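PDB 3DC4: kinesin-like protein Nod from Drosophila melanogaster, which hydrolyses ATP and binds microtubules through its motor domain as a nonmotile, end-tracking kinesin required for segregating non-exchange chromosomes in meiosis. Local coordinates for residues A[67-72]-A[76-81]; A[112-117]-A[220-225]; A[275-280]-A[284-289]. All coordinates share one frame; numbering follows the deposited sequence.

Contact 1 of 3, residues A[67-72]-A[76-81]; sequences HAFPAT and DEMYQA
The strand that carries H67 and F69 and the helix that carries M78 and A81 run almost exactly antiparallel, their axes 175° apart in N-to-C direction and 10.7 Å from each other at closest approach. A gap of that width is bridged by side chains, and F69 does most of the bridging. Its CG lies anti to the carbonyl carbon (chi1 -55°), which carries the ring off the strand and across to the helix. Once there, the ring is used in two ways. M78 lays its CG over one face, 4.1 Å from F69 CE2, the two side chains crossing at about a right angle. A81 instead meets the ring at its edge, near the ring plane, where A81 CB stands 4.2 Å from F69 CZ. In the kinesin motor domain, strand 67-69 pairs in parallel with strand 23-30 of the large mixed sheet and is followed by helix 75-82, which runs back beside it; F69, M78 and A81 form the apolar part of this meeting. The backbone of F69 is fixed by hydrogen bonds to V28 and E30, and its ring also touches A27. H67, two residues earlier on the strand, reaches the backbone of the same A81, with CE1 of its imidazole 4.0 Å from the carbonyl O of A81; this is van der Waals proximity, and partly exposed H67 also rests on R25 and A27. On the helix, M78 is buried and bends at chi2 and chi3, and I73, I83 and I127 touch it.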
loop_
_atom_site.group_PDB
_atom_site.type_symbol
_atom_site.label_atom_id
_atom_site.label_comp_id
_atom_site.label_asym_id
_atom_site.label_seq_id
_atom_site.Cartn_x
_atom_site.Cartn_y
_atom_site.Cartn_z
ATOM N N HIS A 67 -1.308 -7.027 13.045
ATOM C CA HIS A 67 -2.581 -7.600 12.621
ATOM C C HIS A 67 -2.332 -8.928 11.926
ATOM O O HIS A 67 -1.426 -9.036 11.112
ATOM C CB HIS A 67 -3.285 -6.673 11.621
ATOM C CG HIS A 67 -3.601 -5.313 12.161
ATOM N ND1 HIS A 67 -4.616 -5.091 13.066
ATOM C CD2 HIS A 67 -3.031 -4.105 11.932
ATOM C CE1 HIS A 67 -4.659 -3.806 13.371
ATOM N NE2 HIS A 67 -3.708 -3.186 12.696
ATOM N N ALA A 68 -3.124 -9.939 12.259
ATOM C CA ALA A 68 -3.008 -11.243 11.612
ATOM C C ALA A 68 -4.438 -11.620 11.226
ATOM O O ALA A 68 -5.245 -12.000 12.082
ATOM C CB ALA A 68 -2.405 -12.281 12.566
ATOM N N PHE A 69 -4.743 -11.498 9.935
ATOM C CA PHE A 69 -6.075 -11.770 9.405
ATOM C C PHE A 69 -6.221 -13.128 8.727
ATOM O O PHE A 69 -5.557 -13.403 7.727
ATOM C CB PHE A 69 -6.467 -10.696 8.380
ATOM C CG PHE A 69 -6.387 -9.283 8.898
ATOM C CD1 PHE A 69 -7.220 -8.854 9.929
ATOM C CD2 PHE A 69 -5.501 -8.371 8.328
ATOM C CE1 PHE A 69 -7.174 -7.537 10.381
ATOM C CE2 PHE A 69 -5.449 -7.047 8.774
ATOM C CZ PHE A 69 -6.284 -6.631 9.802
ATOM N N PRO A 70 -7.096 -13.996 9.263
ATOM C CA PRO A 70 -7.294 -15.314 8.650
ATOM C C PRO A 70 -8.094 -15.168 7.355
ATOM O O PRO A 70 -8.668 -14.107 7.090
ATOM C CB PRO A 70 -8.051 -16.087 9.729
ATOM C CG PRO A 70 -8.840 -15.019 10.410
ATOM C CD PRO A 70 -7.834 -13.893 10.535
ATOM N N ALA A 71 -8.138 -16.231 6.557
ATOM C CA ALA A 71 -8.853 -16.201 5.287
ATOM C C ALA A 71 -10.329 -15.831 5.426
ATOM O O ALA A 71 -10.967 -15.474 4.445
ATOM C CB ALA A 71 -8.720 -17.542 4.593
ATOM N N THR A 72 -10.872 -15.893 6.637
ATOM C CA THR A 72 -12.282 -15.570 6.849
ATOM C C THR A 72 -12.588 -14.085 7.041
ATOM O O THR A 72 -13.749 -13.693 7.060
ATOM C CB THR A 72 -12.849 -16.333 8.067
ATOM O OG1 THR A 72 -12.001 -16.117 9.202
ATOM C CG2 THR A 72 -12.929 -17.830 7.769
ATOM N N ASP A 76 -14.419 -5.442 4.475
ATOM C CA ASP A 76 -14.870 -4.400 5.390
ATOM C C ASP A 76 -14.076 -4.408 6.690
ATOM O O ASP A 76 -13.568 -3.370 7.123
ATOM C CB ASP A 76 -16.365 -4.564 5.692
ATOM C CG ASP A 76 -16.841 -3.642 6.801
ATOM O OD1 ASP A 76 -16.985 -4.107 7.949
ATOM O OD2 ASP A 76 -17.060 -2.447 6.528
ATOM N N GLU A 77 -13.965 -5.576 7.312
ATOM C CA GLU A 77 -13.219 -5.685 8.559
ATOM C C GLU A 77 -11.760 -5.306 8.389
ATOM O O GLU A 77 -11.208 -4.543 9.178
ATOM C CB GLU A 77 -13.297 -7.109 9.113
ATOM C CG GLU A 77 -14.361 -7.297 10.173
ATOM C CD GLU A 77 -14.220 -6.296 11.310
ATOM O OE1 GLU A 77 -13.155 -6.275 11.971
ATOM O OE2 GLU A 77 -15.178 -5.525 11.540
ATOM N N MET A 78 -11.129 -5.859 7.362
ATOM C CA MET A 78 -9.730 -5.578 7.097
ATOM C C MET A 78 -9.502 -4.083 6.896
ATOM O O MET A 78 -8.565 -3.511 7.452
ATOM C CB MET A 78 -9.270 -6.370 5.871
ATOM C CG MET A 78 -7.798 -6.192 5.526
ATOM S SD MET A 78 -7.513 -4.880 4.311
ATOM C CE MET A 78 -6.835 -3.571 5.303
ATOM N N TYR A 79 -10.373 -3.451 6.116
ATOM C CA TYR A 79 -10.263 -2.017 5.851
ATOM C C TYR A 79 -10.478 -1.213 7.137
ATOM O O TYR A 79 -9.709 -0.314 7.456
ATOM C CB TYR A 79 -11.295 -1.593 4.793
ATOM C CG TYR A 79 -11.472 -0.092 4.699
ATOM C CD1 TYR A 79 -10.507 0.710 4.091
ATOM C CD2 TYR A 79 -12.565 0.535 5.297
ATOM C CE1 TYR A 79 -10.620 2.097 4.088
ATOM C CE2 TYR A 79 -12.684 1.927 5.300
ATOM C CZ TYR A 79 -11.704 2.698 4.698
ATOM O OH TYR A 79 -11.785 4.066 4.738
ATOM N N GLN A 80 -11.532 -1.546 7.873
ATOM C CA GLN A 80 -11.831 -0.839 9.107
ATOM C C GLN A 80 -10.688 -0.929 10.118
ATOM O O GLN A 80 -10.354 0.052 10.760
ATOM C CB GLN A 80 -13.122 -1.384 9.726
ATOM C CG GLN A 80 -14.340 -1.169 8.848
ATOM C CD GLN A 80 -14.865 0.246 8.893
ATOM O OE1 GLN A 80 -15.325 0.783 7.883
ATOM N NE2 GLN A 80 -14.832 0.852 10.074
ATOM N N ALA A 81 -10.080 -2.101 10.247
ATOM C CA ALA A 81 -8.996 -2.280 11.202
ATOM C C ALA A 81 -7.668 -1.697 10.766
ATOM O O ALA A 81 -6.948 -1.107 11.566
ATOM C CB ALA A 81 -8.806 -3.764 11.509
#

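Contact 2 of 3, residues A[112-117]-A[220-225]; sequences MGMTPP and SHAIVT
One methyl group, M114 CE, makes both of the closest approaches between the loop 112-117 and the strand 220-225. It sits 3.5 Å from A222 CB and equally 3.5 Å from V224 CG2, touching two residues that point to the same side of the strand, with I223 between them directed away. The sulfur follows less closely, M114 SD being 3.9 Å from V224 CG2. The M114 chain is bent at both chi2 (-61°) and chi3 (-67°), which turns the methyl in against the strand, and the side chains of M114 and V224 run alongside one another, pointing opposite ways. V224 presents CG2, the branch anti to its carbonyl carbon.

Around this tight point the interface is sparse: M114 is the one loop residue that touches the strand, A222 and V224 are its two partners, and 114 Å² is buried in all. T115 and P117 are partly exposed; P116, though buried, packs with P117 on H196 rather than on the strand. Just before M114, G113, with positive phi, is the C-prime residue of a Schellman motif that ends helix 108-112, which starts at the last P-loop residues of this kinesin motor, K108 and S109. M114 N bonds to S109 O in that motif, so the helix end itself sets where the methionine starts. F156 packs on both M114 and A222, and D241 of the adjoining strand also meets M114. Between these segments the methionine holds by apolar burial alone, which fixes no direction.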
loop_
_atom_site.group_PDB
_atom_site.type_symbol
_atom_site.label_atom_id
_atom_site.label_comp_id
_atom_site.label_asym_id
_atom_site.label_seq_id
_atom_site.Cartn_x
_atom_site.Cartn_y
_atom_site.Cartn_z
ATOM N N MET A 112 -6.219 -4.516 -2.062
ATOM C CA MET A 112 -6.041 -3.091 -2.274
ATOM C C MET A 112 -7.146 -2.462 -3.108
ATOM O O MET A 112 -7.300 -1.241 -3.115
ATOM C CB MET A 112 -4.681 -2.830 -2.919
ATOM C CG MET A 112 -3.499 -3.384 -2.121
ATOM S SD MET A 112 -3.640 -3.042 -0.346
ATOM C CE MET A 112 -2.518 -1.645 -0.185
ATOM N N GLY A 113 -7.908 -3.294 -3.811
ATOM C CA GLY A 113 -9.002 -2.794 -4.636
ATOM C C GLY A 113 -8.545 -2.156 -5.932
ATOM O O GLY A 113 -9.013 -1.084 -6.306
ATOM N N MET A 114 -7.641 -2.837 -6.626
ATOM C CA MET A 114 -7.084 -2.355 -7.882
ATOM C C MET A 114 -7.982 -2.564 -9.096
ATOM O O MET A 114 -7.746 -1.983 -10.153
ATOM C CB MET A 114 -5.734 -3.025 -8.126
ATOM C CG MET A 114 -4.679 -2.665 -7.099
ATOM S SD MET A 114 -4.318 -0.891 -7.091
ATOM C CE MET A 114 -3.547 -0.694 -8.690
ATOM N N THR A 115 -9.009 -3.392 -8.942
ATOM C CA THR A 115 -9.938 -3.669 -10.030
ATOM C C THR A 115 -11.046 -2.619 -10.043
ATOM O O THR A 115 -11.528 -2.204 -8.992
ATOM C CB THR A 115 -10.574 -5.068 -9.872
ATOM O OG1 THR A 115 -9.546 -6.064 -9.903
ATOM C CG2 THR A 115 -11.568 -5.341 -11.004
ATOM N N PRO A 116 -11.460 -2.167 -11.239
ATOM C CA PRO A 116 -12.521 -1.159 -11.350
ATOM C C PRO A 116 -13.749 -1.549 -10.529
ATOM O O PRO A 116 -14.353 -2.597 -10.758
ATOM C CB PRO A 116 -12.799 -1.121 -12.849
ATOM C CG PRO A 116 -11.443 -1.377 -13.435
ATOM C CD PRO A 116 -10.911 -2.505 -12.566
ATOM N N PRO A 117 -14.131 -0.704 -9.559
ATOM C CA PRO A 117 -15.276 -0.908 -8.668
ATOM C C PRO A 117 -16.558 -1.361 -9.365
ATOM O O PRO A 117 -17.254 -2.251 -8.875
ATOM C CB PRO A 117 -15.435 0.454 -8.001
ATOM C CG PRO A 117 -14.030 0.939 -7.922
ATOM C CD PRO A 117 -13.497 0.599 -9.290
ATOM N N SER A 220 5.765 -5.991 -12.391
ATOM C CA SER A 220 5.033 -4.742 -12.582
ATOM C C SER A 220 4.325 -4.307 -11.299
ATOM O O SER A 220 3.362 -4.939 -10.878
ATOM C CB SER A 220 4.006 -4.909 -13.702
ATOM O OG SER A 220 3.169 -3.770 -13.802
ATOM N N HIS A 221 4.802 -3.224 -10.691
ATOM C CA HIS A 221 4.213 -2.705 -9.458
ATOM C C HIS A 221 3.248 -1.578 -9.778
ATOM O O HIS A 221 3.453 -0.832 -10.737
ATOM C CB HIS A 221 5.306 -2.176 -8.531
ATOM C CG HIS A 221 6.458 -3.115 -8.373
ATOM N ND1 HIS A 221 6.350 -4.321 -7.716
ATOM C CD2 HIS A 221 7.731 -3.041 -8.824
ATOM C CE1 HIS A 221 7.512 -4.951 -7.768
ATOM N NE2 HIS A 221 8.366 -4.196 -8.435
ATOM N N ALA A 222 2.189 -1.459 -8.985
ATOM C CA ALA A 222 1.213 -0.397 -9.196
ATOM C C ALA A 222 1.099 0.481 -7.968
ATOM O O ALA A 222 1.118 -0.004 -6.836
ATOM C CB ALA A 222 -0.137 -0.985 -9.546
ATOM N N ILE A 223 0.981 1.781 -8.210
ATOM C CA ILE A 223 0.857 2.748 -7.136
ATOM C C ILE A 223 -0.257 3.731 -7.467
ATOM O O ILE A 223 -0.086 4.622 -8.306
ATOM C CB ILE A 223 2.166 3.529 -6.945
ATOM C CG1 ILE A 223 3.299 2.542 -6.629
ATOM C CG2 ILE A 223 2.007 4.552 -5.823
ATOM C CD1 ILE A 223 4.700 3.098 -6.832
ATOM N N VAL A 224 -1.411 3.546 -6.842
ATOM C CA VAL A 224 -2.529 4.452 -7.060
ATOM C C VAL A 224 -2.551 5.345 -5.832
ATOM O O VAL A 224 -2.621 4.871 -4.696
ATOM C CB VAL A 224 -3.867 3.699 -7.191
ATOM C CG1 VAL A 224 -5.006 4.691 -7.323
ATOM C CG2 VAL A 224 -3.830 2.794 -8.406
ATOM N N THR A 225 -2.462 6.642 -6.066
ATOM C CA THR A 225 -2.442 7.592 -4.974
ATOM C C THR A 225 -3.631 8.525 -4.964
ATOM O O THR A 225 -3.965 9.143 -5.978
ATOM C CB THR A 225 -1.160 8.441 -5.018
ATOM O OG1 THR A 225 -0.030 7.589 -4.817
ATOM C CG2 THR A 225 -1.182 9.518 -3.942
#

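Contact 3 of 3, residues A[275-280]-A[284-289]; sequences VMSMAA and VIPYRD
S277 OG meets the ring of P286 at CD, 3.3 Å away, the nearest approach between the helix 275-279 and the loop that follows it. The proline lies alongside the serine, its CG also within 3.7 Å of S277 OG. The rotation about the CA-CB bond explains the position: OG is anti to the carbonyl carbon (chi1 -63°), beside the backbone N, and from there it hydrogen-bonds back to the carbonyl O of K273. The hydroxyl is thus satisfied inside its own helix while its flank packs against the proline CD and CG. Beside this pair, M278 reaches I285 with its CG 3.8 Å from I285 CD1, and the two side chains meet at a slant. M278 bends only at chi3, and its sulfur comes no nearer to Y287 OH than 4.4 Å.

The second shell lies within the loop. I285 CG2 stands 3.4 Å above the plane of the Y287 ring, over its centre, a CH-pi type of placement, so that I285 touches M278 through CD1 and the Y287 ring through CG2. P286 is the centre of an inverse gamma turn, in which Y287 N bonds to I285 O at 2.7 Å, and this tight bend presents the proline to S277. Farther out, Y287 OH bonds to the carbonyl O of L300, and D289 adds a salt bridge to K273. The whole forms the connection between helix 267-279 and helix 291-295, which in kinesins probably belongs to the microtubule-facing side, while V275 and M276 of the former helix touch A335 in helix 319-335.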
loop_
_atom_site.group_PDB
_atom_site.type_symbol
_atom_site.label_atom_id
_atom_site.label_comp_id
_atom_site.label_asym_id
_atom_site.label_seq_id
_atom_site.Cartn_x
_atom_site.Cartn_y
_atom_site.Cartn_z
ATOM N N VAL A 275 13.538 3.276 6.270
ATOM C CA VAL A 275 12.974 3.354 7.614
ATOM C C VAL A 275 14.072 3.375 8.676
ATOM O O VAL A 275 14.004 4.143 9.633
ATOM C CB VAL A 275 12.024 2.165 7.890
ATOM C CG1 VAL A 275 11.480 2.249 9.307
ATOM C CG2 VAL A 275 10.877 2.179 6.885
ATOM N N MET A 276 15.084 2.534 8.497
ATOM C CA MET A 276 16.190 2.458 9.441
ATOM C C MET A 276 17.058 3.713 9.408
ATOM O O MET A 276 17.381 4.281 10.450
ATOM C CB MET A 276 17.049 1.234 9.135
ATOM C CG MET A 276 16.343 -0.085 9.369
ATOM S SD MET A 276 17.430 -1.484 9.034
ATOM C CE MET A 276 18.611 -1.310 10.384
ATOM N N SER A 277 17.431 4.132 8.204
ATOM C CA SER A 277 18.257 5.317 8.013
ATOM C C SER A 277 17.654 6.537 8.692
ATOM O O SER A 277 18.374 7.374 9.232
ATOM C CB SER A 277 18.434 5.598 6.522
ATOM O OG SER A 277 19.126 4.537 5.886
ATOM N N MET A 278 16.330 6.632 8.664
ATOM C CA MET A 278 15.636 7.755 9.279
ATOM C C MET A 278 15.719 7.670 10.796
ATOM O O MET A 278 15.981 8.667 11.469
ATOM C CB MET A 278 14.169 7.765 8.845
ATOM C CG MET A 278 13.958 8.105 7.382
ATOM S SD MET A 278 12.254 7.852 6.851
ATOM C CE MET A 278 11.441 9.283 7.597
ATOM N N ALA A 279 15.496 6.473 11.328
ATOM C CA ALA A 279 15.545 6.256 12.768
ATOM C C ALA A 279 16.913 6.609 13.339
ATOM O O ALA A 279 17.019 7.398 14.276
ATOM C CB ALA A 279 15.207 4.809 13.083
ATOM N N ALA A 280 17.959 6.021 12.765
ATOM C CA ALA A 280 19.322 6.264 13.221
ATOM C C ALA A 280 19.827 7.628 12.759
ATOM O O ALA A 280 20.923 8.051 13.129
ATOM C CB ALA A 280 20.243 5.164 12.708
ATOM N N VAL A 284 21.593 10.964 5.500
ATOM C CA VAL A 284 21.392 10.687 4.084
ATOM C C VAL A 284 20.499 9.457 3.929
ATOM O O VAL A 284 20.879 8.351 4.315
ATOM C CB VAL A 284 22.730 10.427 3.357
ATOM C CG1 VAL A 284 22.492 10.323 1.857
ATOM C CG2 VAL A 284 23.716 11.542 3.663
ATOM N N ILE A 285 19.313 9.658 3.362
ATOM C CA ILE A 285 18.356 8.574 3.167
ATOM C C ILE A 285 18.498 7.949 1.783
ATOM O O ILE A 285 18.471 8.648 0.769
ATOM C CB ILE A 285 16.916 9.087 3.345
ATOM C CG1 ILE A 285 16.803 9.834 4.675
ATOM C CG2 ILE A 285 15.936 7.922 3.313
ATOM C CD1 ILE A 285 15.471 10.509 4.890
ATOM N N PRO A 286 18.640 6.613 1.725
ATOM C CA PRO A 286 18.791 5.879 0.465
ATOM C C PRO A 286 17.525 5.807 -0.385
ATOM O O PRO A 286 17.110 4.726 -0.803
ATOM C CB PRO A 286 19.261 4.505 0.930
ATOM C CG PRO A 286 18.522 4.336 2.216
ATOM C CD PRO A 286 18.682 5.692 2.876
ATOM N N TYR A 287 16.920 6.960 -0.645
ATOM C CA TYR A 287 15.708 7.008 -1.454
ATOM C C TYR A 287 15.951 6.474 -2.864
ATOM O O TYR A 287 15.109 5.767 -3.420
ATOM C CB TYR A 287 15.175 8.446 -1.536
ATOM C CG TYR A 287 14.564 8.964 -0.249
ATOM C CD1 TYR A 287 15.041 10.125 0.357
ATOM C CD2 TYR A 287 13.490 8.300 0.353
ATOM C CE1 TYR A 287 14.466 10.611 1.531
ATOM C CE2 TYR A 287 12.909 8.776 1.527
ATOM C CZ TYR A 287 13.401 9.932 2.110
ATOM O OH TYR A 287 12.841 10.411 3.273
ATOM N N ARG A 288 17.104 6.805 -3.439
ATOM C CA ARG A 288 17.418 6.365 -4.794
ATOM C C ARG A 288 17.848 4.909 -4.918
ATOM O O ARG A 288 18.222 4.459 -6.001
ATOM C CB ARG A 288 18.476 7.286 -5.414
ATOM C CG ARG A 288 17.947 8.682 -5.699
ATOM C CD ARG A 288 18.852 9.448 -6.645
ATOM N NE ARG A 288 18.234 10.693 -7.099
ATOM C CZ ARG A 288 18.728 11.465 -8.063
ATOM N NH1 ARG A 288 19.851 11.120 -8.679
ATOM N NH2 ARG A 288 18.097 12.579 -8.411
ATOM N N ASP A 289 17.791 4.171 -3.814
ATOM C CA ASP A 289 18.151 2.759 -3.839
ATOM C C ASP A 289 17.190 1.985 -4.739
ATOM O O ASP A 289 17.517 0.902 -5.220
ATOM C CB ASP A 289 18.136 2.178 -2.421
ATOM C CG ASP A 289 19.524 2.100 -1.810
ATOM O OD1 ASP A 289 20.411 2.847 -2.267
ATOM O OD2 ASP A 289 19.727 1.297 -0.874
#

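Three contacts in one kinesin motor domain differ in how they stand to the nucleotide. Contacts 1 and 2 both reach the central mixed sheet and lie close to ADP: the side chain of M78 is about 8 Å from it, and that of M114 about 7 Å from both ADP and the magnesium ion. Their centres are about 19 Å apart, their nearest atoms about 6 Å, without touching. Contact 3 lies away from the nucleotide site, its centre about 30 Å from that of contact 1, on the opposite side of the chain's centre, and about 26 Å from that of contact 2. Along the chain the three follow in series.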